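Local coordinates for protein C-type lectin domain family 4, member a4 (PDB 3VYJ) that probably serves as a calcium-dependent, carbohydrate-binding pattern recognition receptor of the immune cell surface, represented here by its C-type lectin domain, at residues A59-G64 and E120-C125; N94-R99 and W112-C117. All blocks are in the same frame, centred on the assembly; numbering follows the deposited sequence.

Contact 1: residues A59-G64 and E120-C125; sequences AGYFIG and EHNSVC. With SO4 (sulfate ion), chain C.
F62 N donates to N122 O across two parallel strands, a 2.9 Å bond with a nearly straight N-H path (163°), although the donor stands somewhat out of the carbonyl plane. One residue on, V124 N reaches F62 O at 3.4 Å, a weak bond, so F62 is held from both its amide and its carbonyl. N122 O also receives the CA-H of Y61, with CA 3.2 Å from that oxygen. A sulfate ion, probably from the crystallisation liquor, links the backbone N of G60 to the imidazole of H121: its O4 accepts from H121 ND1 at 2.9 Å, near the ring plane, and from G60 N.

The H121 ring also turns an edge to the face of F62, with centroids 5.5 Å apart and planes at 89°; CD2 leads toward CZ. With H121 CG beside its backbone N, one imidazole meets both the anion and the phenyl ring. F62 CB packs on S123 CB, and W25 makes a further edge-to-face pair with F62. Y61 and N122 go the other way, side by side: N122 CB rests 3.5 Å from Y61 CD1, the phenol and amide planes 36° apart, while V124 CG2 touches Y61 CB. The Y61 hydroxyl is hydrogen-bonded to the backbone N of N56, and the N122 amide nitrogen lies 3.4 Å from the methyl CB of A59.

This is the buried parallel pairing of strands 61-67 and 121-128 in the C-type lectin domain, with C125 at its end disulfide-bonded to C32. The backbone pairing is short, and much of the contact is aromatic and aliphatic. Three N-H donors, G60 N, H121 ND1 and K22 NZ, hold the sulfate, and the anion would probably favour a protonated H121.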
loop_
_atom_site.group_PDB
_atom_site.type_symbol
_atom_site.label_atom_id
_atom_site.label_comp_id
_atom_site.label_asym_id
_atom_site.label_seq_id
_atom_site.Cartn_x
_atom_site.Cartn_y
_atom_site.Cartn_z
ATOM N N ALA A 59 8.055 0.233 10.530
ATOM C CA ALA A 59 6.753 0.829 10.308
ATOM C C ALA A 59 5.898 0.100 9.279
ATOM O O ALA A 59 6.397 -0.612 8.423
ATOM C CB ALA A 59 6.910 2.291 9.935
ATOM N N GLY A 60 4.590 0.293 9.407
ATOM C CA GLY A 60 3.581 -0.279 8.508
ATOM C C GLY A 60 3.036 0.820 7.604
ATOM O O GLY A 60 2.912 1.973 8.016
ATOM N N TYR A 61 2.695 0.458 6.370
ATOM C CA TYR A 61 2.280 1.448 5.372
ATOM C C TYR A 61 1.033 0.988 4.643
ATOM O O TYR A 61 1.047 -0.078 4.022
ATOM C CB TYR A 61 3.398 1.674 4.333
ATOM C CG TYR A 61 4.707 2.171 4.913
ATOM C CD1 TYR A 61 5.072 3.513 4.815
ATOM C CD2 TYR A 61 5.588 1.294 5.554
ATOM C CE1 TYR A 61 6.266 3.976 5.364
ATOM C CE2 TYR A 61 6.793 1.750 6.092
ATOM C CZ TYR A 61 7.126 3.083 5.989
ATOM O OH TYR A 61 8.326 3.522 6.515
ATOM N N PHE A 62 -0.014 1.816 4.682
ATOM C CA PHE A 62 -1.256 1.547 3.945
ATOM C C PHE A 62 -1.004 1.539 2.463
ATOM O O PHE A 62 -0.257 2.370 1.944
ATOM C CB PHE A 62 -2.333 2.610 4.230
ATOM C CG PHE A 62 -3.154 2.337 5.464
ATOM C CD1 PHE A 62 -3.837 1.128 5.620
ATOM C CD2 PHE A 62 -3.278 3.310 6.463
ATOM C CE1 PHE A 62 -4.615 0.890 6.756
ATOM C CE2 PHE A 62 -4.037 3.071 7.602
ATOM C CZ PHE A 62 -4.707 1.862 7.746
ATOM N N ILE A 63 -1.638 0.587 1.790
ATOM C CA ILE A 63 -1.659 0.524 0.345
ATOM C C ILE A 63 -3.108 0.663 -0.171
ATOM O O ILE A 63 -4.061 0.638 0.603
ATOM C CB ILE A 63 -0.978 -0.776 -0.168
ATOM C CG1 ILE A 63 -1.764 -2.028 0.170
ATOM C CG2 ILE A 63 0.404 -0.950 0.447
ATOM C CD1 ILE A 63 -1.188 -3.250 -0.531
ATOM N N GLY A 64 -3.277 0.796 -1.470
ATOM C CA GLY A 64 -4.600 1.034 -2.024
ATOM C C GLY A 64 -5.414 -0.217 -2.306
ATOM O O GLY A 64 -6.013 -0.336 -3.364
ATOM N N GLU A 120 -4.094 3.842 12.590
ATOM C CA GLU A 120 -3.299 4.931 12.072
ATOM C C GLU A 120 -1.928 4.419 11.698
ATOM O O GLU A 120 -1.249 3.795 12.512
ATOM C CB GLU A 120 -3.187 6.030 13.112
ATOM C CG GLU A 120 -4.412 6.925 13.170
ATOM C CD GLU A 120 -4.348 7.899 14.328
ATOM O OE1 GLU A 120 -4.091 7.444 15.464
ATOM O OE2 GLU A 120 -4.553 9.110 14.106
ATOM N N HIS A 121 -1.539 4.681 10.455
ATOM C CA HIS A 121 -0.269 4.208 9.946
ATOM C C HIS A 121 0.281 5.158 8.939
ATOM O O HIS A 121 -0.425 6.059 8.468
ATOM C CB HIS A 121 -0.422 2.839 9.296
ATOM C CG HIS A 121 -0.688 1.714 10.265
ATOM N ND1 HIS A 121 0.294 1.111 10.972
ATOM C CD2 HIS A 121 -1.871 1.067 10.609
ATOM C CE1 HIS A 121 -0.232 0.134 11.732
ATOM N NE2 HIS A 121 -1.556 0.098 11.502
ATOM N N ASN A 122 1.557 4.963 8.602
ATOM C CA ASN A 122 2.181 5.617 7.453
ATOM C C ASN A 122 1.534 5.065 6.188
ATOM O O ASN A 122 0.746 4.135 6.276
ATOM C CB ASN A 122 3.691 5.318 7.452
ATOM C CG ASN A 122 4.404 5.935 8.650
ATOM O OD1 ASN A 122 4.192 7.096 8.981
ATOM N ND2 ASN A 122 5.227 5.147 9.315
ATOM N N SER A 123 1.883 5.585 5.016
ATOM C CA SER A 123 1.328 5.050 3.771
ATOM C C SER A 123 2.214 5.425 2.609
ATOM O O SER A 123 3.169 6.186 2.792
ATOM C CB SER A 123 -0.078 5.616 3.543
ATOM O OG SER A 123 -0.029 7.034 3.493
ATOM N N VAL A 124 1.887 4.907 1.420
ATOM C CA VAL A 124 2.609 5.221 0.180
ATOM C C VAL A 124 1.607 5.608 -0.911
ATOM O O VAL A 124 0.658 4.838 -1.160
ATOM C CB VAL A 124 3.397 3.984 -0.296
ATOM C CG1 VAL A 124 4.206 4.285 -1.560
ATOM C CG2 VAL A 124 4.272 3.460 0.845
ATOM N N CYS A 125 1.811 6.790 -1.531
ATOM C CA CYS A 125 1.011 7.298 -2.644
ATOM C C CYS A 125 1.724 7.015 -3.944
ATOM O O CYS A 125 2.962 6.903 -3.969
ATOM C CB CYS A 125 0.796 8.820 -2.540
ATOM S SG CYS A 125 0.228 9.427 -0.938
HETATM S S SO4 C . 3.394 1.364 12.748
HETATM O O1 SO4 C . 4.862 1.529 12.895
HETATM O O2 SO4 C . 3.043 -0.073 12.786
HETATM O O3 SO4 C . 2.708 2.076 13.851
HETATM O O4 SO4 C . 2.978 1.964 11.449
#

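Contact 2: residues N94-R99 and W112-C117; sequences NQDWER and WNDIPC. With SO4 (sulfate ion), chain D.
E98 and I115 bring the backbones closest, CA to CA 5.3 Å, where the irregular run 94-99 passes the end of strand 109-115. Two carboxylates slide past each other here: D96 OD1 and D114 OD2 are 2.4 Å apart, their planes 80° from one another, so one of the two acids probably holds a proton. D96 OD1 also accepts from E98 N at 3.2 Å, from above the carboxylate plane, closing an Asx turn; chi1 of 62°, with CG between N and the carbonyl carbon, folds D96 back for it. A water bridges the segments, accepting from Q95 N and donating to D114 OD1 at 2.6 Å. E98, bent at chi2 (-64°), crosses the proline ring at a slant, CD 3.7 Å from P116 CG. R99 CB lies against C117 SG, which is disulfide-bonded to C100, and C117 N binds O1 of a sulfate at 2.6 Å. N94, E98, N113 and D114 bind calcium in a structure of this protein, with E92, whose carboxylate accepts from D114 N, completing the set. The Glu-Pro-Asn loop, followed by the Trp-Asn-Asp strand, is the signature of the carbohydrate-recognition site of mannose-type C-type lectins.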
loop_
_atom_site.group_PDB
_atom_site.type_symbol
_atom_site.label_atom_id
_atom_site.label_comp_id
_atom_site.label_asym_id
_atom_site.label_seq_id
_atom_site.Cartn_x
_atom_site.Cartn_y
_atom_site.Cartn_z
ATOM N N ASN A 94 -6.432 -14.394 6.245
ATOM C CA ASN A 94 -7.418 -15.422 6.623
ATOM C C ASN A 94 -7.772 -15.497 8.114
ATOM O O ASN A 94 -8.654 -16.263 8.504
ATOM C CB ASN A 94 -6.961 -16.792 6.122
ATOM C CG ASN A 94 -6.731 -16.816 4.621
ATOM O OD1 ASN A 94 -7.554 -16.330 3.848
ATOM N ND2 ASN A 94 -5.613 -17.401 4.201
ATOM N N GLN A 95 -7.103 -14.692 8.935
ATOM C CA GLN A 95 -7.306 -14.718 10.388
ATOM C C GLN A 95 -8.566 -13.986 10.858
ATOM O O GLN A 95 -9.095 -14.292 11.927
ATOM C CB GLN A 95 -6.087 -14.151 11.123
ATOM C CG GLN A 95 -4.764 -14.784 10.714
ATOM C CD GLN A 95 -4.838 -16.299 10.688
ATOM O OE1 GLN A 95 -5.081 -16.936 11.716
ATOM N NE2 GLN A 95 -4.643 -16.887 9.505
ATOM N N ASP A 96 -9.036 -13.015 10.076
ATOM C CA ASP A 96 -10.128 -12.139 10.503
ATOM C C ASP A 96 -10.781 -11.507 9.265
ATOM O O ASP A 96 -10.475 -11.892 8.149
ATOM C CB ASP A 96 -9.604 -11.064 11.472
ATOM C CG ASP A 96 -8.553 -10.147 10.822
ATOM O OD1 ASP A 96 -8.555 -10.015 9.583
ATOM O OD2 ASP A 96 -7.726 -9.552 11.542
ATOM N N TRP A 97 -11.668 -10.539 9.452
ATOM C CA TRP A 97 -12.380 -9.971 8.301
ATOM C C TRP A 97 -12.022 -8.538 8.020
ATOM O O TRP A 97 -12.728 -7.852 7.269
ATOM C CB TRP A 97 -13.889 -10.103 8.498
ATOM C CG TRP A 97 -14.379 -11.538 8.515
ATOM C CD1 TRP A 97 -14.734 -12.301 9.626
ATOM C CD2 TRP A 97 -14.598 -12.424 7.353
ATOM N NE1 TRP A 97 -15.141 -13.563 9.246
ATOM C CE2 TRP A 97 -15.085 -13.703 7.899
ATOM C CE3 TRP A 97 -14.444 -12.293 5.974
ATOM C CZ2 TRP A 97 -15.398 -14.787 7.077
ATOM C CZ3 TRP A 97 -14.753 -13.394 5.156
ATOM C CH2 TRP A 97 -15.222 -14.609 5.696
ATOM N N GLU A 98 -10.934 -8.051 8.615
ATOM C CA GLU A 98 -10.582 -6.633 8.447
ATOM C C GLU A 98 -10.348 -6.300 6.980
ATOM O O GLU A 98 -9.878 -7.137 6.217
ATOM C CB GLU A 98 -9.404 -6.227 9.344
ATOM C CG GLU A 98 -9.645 -6.463 10.834
ATOM C CD GLU A 98 -10.788 -5.635 11.433
ATOM O OE1 GLU A 98 -11.184 -4.587 10.860
ATOM O OE2 GLU A 98 -11.293 -6.024 12.511
ATOM N N ARG A 99 -10.689 -5.081 6.590
ATOM C CA ARG A 99 -10.836 -4.743 5.163
ATOM C C ARG A 99 -9.656 -4.034 4.493
ATOM O O ARG A 99 -9.575 -4.024 3.265
ATOM C CB ARG A 99 -12.130 -3.936 4.953
ATOM C CG ARG A 99 -13.376 -4.731 5.385
ATOM C CD ARG A 99 -14.714 -4.092 5.002
ATOM N NE ARG A 99 -15.793 -5.074 5.204
ATOM C CZ ARG A 99 -16.161 -5.993 4.304
ATOM N NH1 ARG A 99 -15.595 -6.046 3.100
ATOM N NH2 ARG A 99 -17.140 -6.840 4.582
ATOM N N TRP A 112 2.333 -8.236 3.206
ATOM C CA TRP A 112 1.088 -7.548 3.560
ATOM C C TRP A 112 0.345 -8.201 4.683
ATOM O O TRP A 112 0.296 -9.432 4.779
ATOM C CB TRP A 112 0.140 -7.502 2.366
ATOM C CG TRP A 112 0.726 -7.045 1.044
ATOM C CD1 TRP A 112 1.917 -6.348 0.816
ATOM C CD2 TRP A 112 0.114 -7.210 -0.287
ATOM N NE1 TRP A 112 2.089 -6.098 -0.530
ATOM C CE2 TRP A 112 1.027 -6.581 -1.244
ATOM C CE3 TRP A 112 -1.070 -7.796 -0.762
ATOM C CZ2 TRP A 112 0.754 -6.550 -2.604
ATOM C CZ3 TRP A 112 -1.332 -7.757 -2.137
ATOM C CH2 TRP A 112 -0.440 -7.158 -3.034
ATOM N N ASN A 113 -0.295 -7.359 5.493
ATOM C CA ASN A 113 -1.228 -7.748 6.545
ATOM C C ASN A 113 -2.542 -6.981 6.377
ATOM O O ASN A 113 -2.544 -5.797 6.032
ATOM C CB ASN A 113 -0.651 -7.406 7.926
ATOM C CG ASN A 113 0.245 -8.504 8.490
ATOM O OD1 ASN A 113 0.624 -9.449 7.802
ATOM N ND2 ASN A 113 0.594 -8.369 9.761
ATOM N N ASP A 114 -3.662 -7.650 6.629
ATOM C CA ASP A 114 -4.949 -6.950 6.636
ATOM C C ASP A 114 -5.139 -6.400 8.041
ATOM O O ASP A 114 -4.760 -7.049 9.005
ATOM C CB ASP A 114 -6.097 -7.868 6.181
ATOM C CG ASP A 114 -6.447 -8.922 7.219
ATOM O OD1 ASP A 114 -5.892 -10.037 7.173
ATOM O OD2 ASP A 114 -7.233 -8.592 8.122
ATOM N N ILE A 115 -5.644 -5.175 8.156
ATOM C CA ILE A 115 -5.819 -4.535 9.442
ATOM C C ILE A 115 -7.040 -3.619 9.379
ATOM O O ILE A 115 -7.533 -3.313 8.273
ATOM C CB ILE A 115 -4.604 -3.641 9.821
ATOM C CG1 ILE A 115 -4.399 -2.555 8.763
ATOM C CG2 ILE A 115 -3.342 -4.473 10.055
ATOM C CD1 ILE A 115 -3.901 -1.256 9.348
ATOM N N PRO A 116 -7.502 -3.140 10.553
ATOM C CA PRO A 116 -8.604 -2.180 10.572
ATOM C C PRO A 116 -8.279 -0.874 9.846
ATOM O O PRO A 116 -7.209 -0.283 10.063
ATOM C CB PRO A 116 -8.840 -1.934 12.071
ATOM C CG PRO A 116 -8.345 -3.184 12.746
ATOM C CD PRO A 116 -7.201 -3.681 11.900
ATOM N N CYS A 117 -9.212 -0.441 8.991
ATOM C CA CYS A 117 -9.100 0.783 8.203
ATOM C C CYS A 117 -8.932 2.003 9.079
ATOM O O CYS A 117 -8.353 3.005 8.654
ATOM C CB CYS A 117 -10.327 0.933 7.291
ATOM S SG CYS A 117 -10.390 -0.403 6.072
HETATM S S SO4 D . -12.332 -0.446 10.615
HETATM O O1 SO4 D . -11.710 -0.958 9.375
HETATM O O2 SO4 D . -11.315 0.277 11.410
HETATM O O3 SO4 D . -13.447 0.468 10.243
HETATM O O4 SO4 D . -12.828 -1.599 11.421
HETATM O O HOH W 1 -5.615 -12.206 8.623
#

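Overall arrangement
The centres of contacts 1 and 2 lie about 14 Å apart in one C-type lectin domain, and the two share one mixed sheet. Both segments of contact 2 fall between the two halves of contact 1 in sequence: 59-64 comes first, then 94-99 and 112-117, and last 120-125, with strand 121-128 directly following strand 109-115. Contact 1 is buried near the centre of the domain, whereas contact 2 lies at the surface. I115 links them, its CD1 packing 3.4 Å from F62 CE1 and 3.3 Å from H121 CD2. The parallel core pairing thus adjoins strand 109-115, whose N113 and D114 supply calcium ligands alongside those of the loop before strand 100-106.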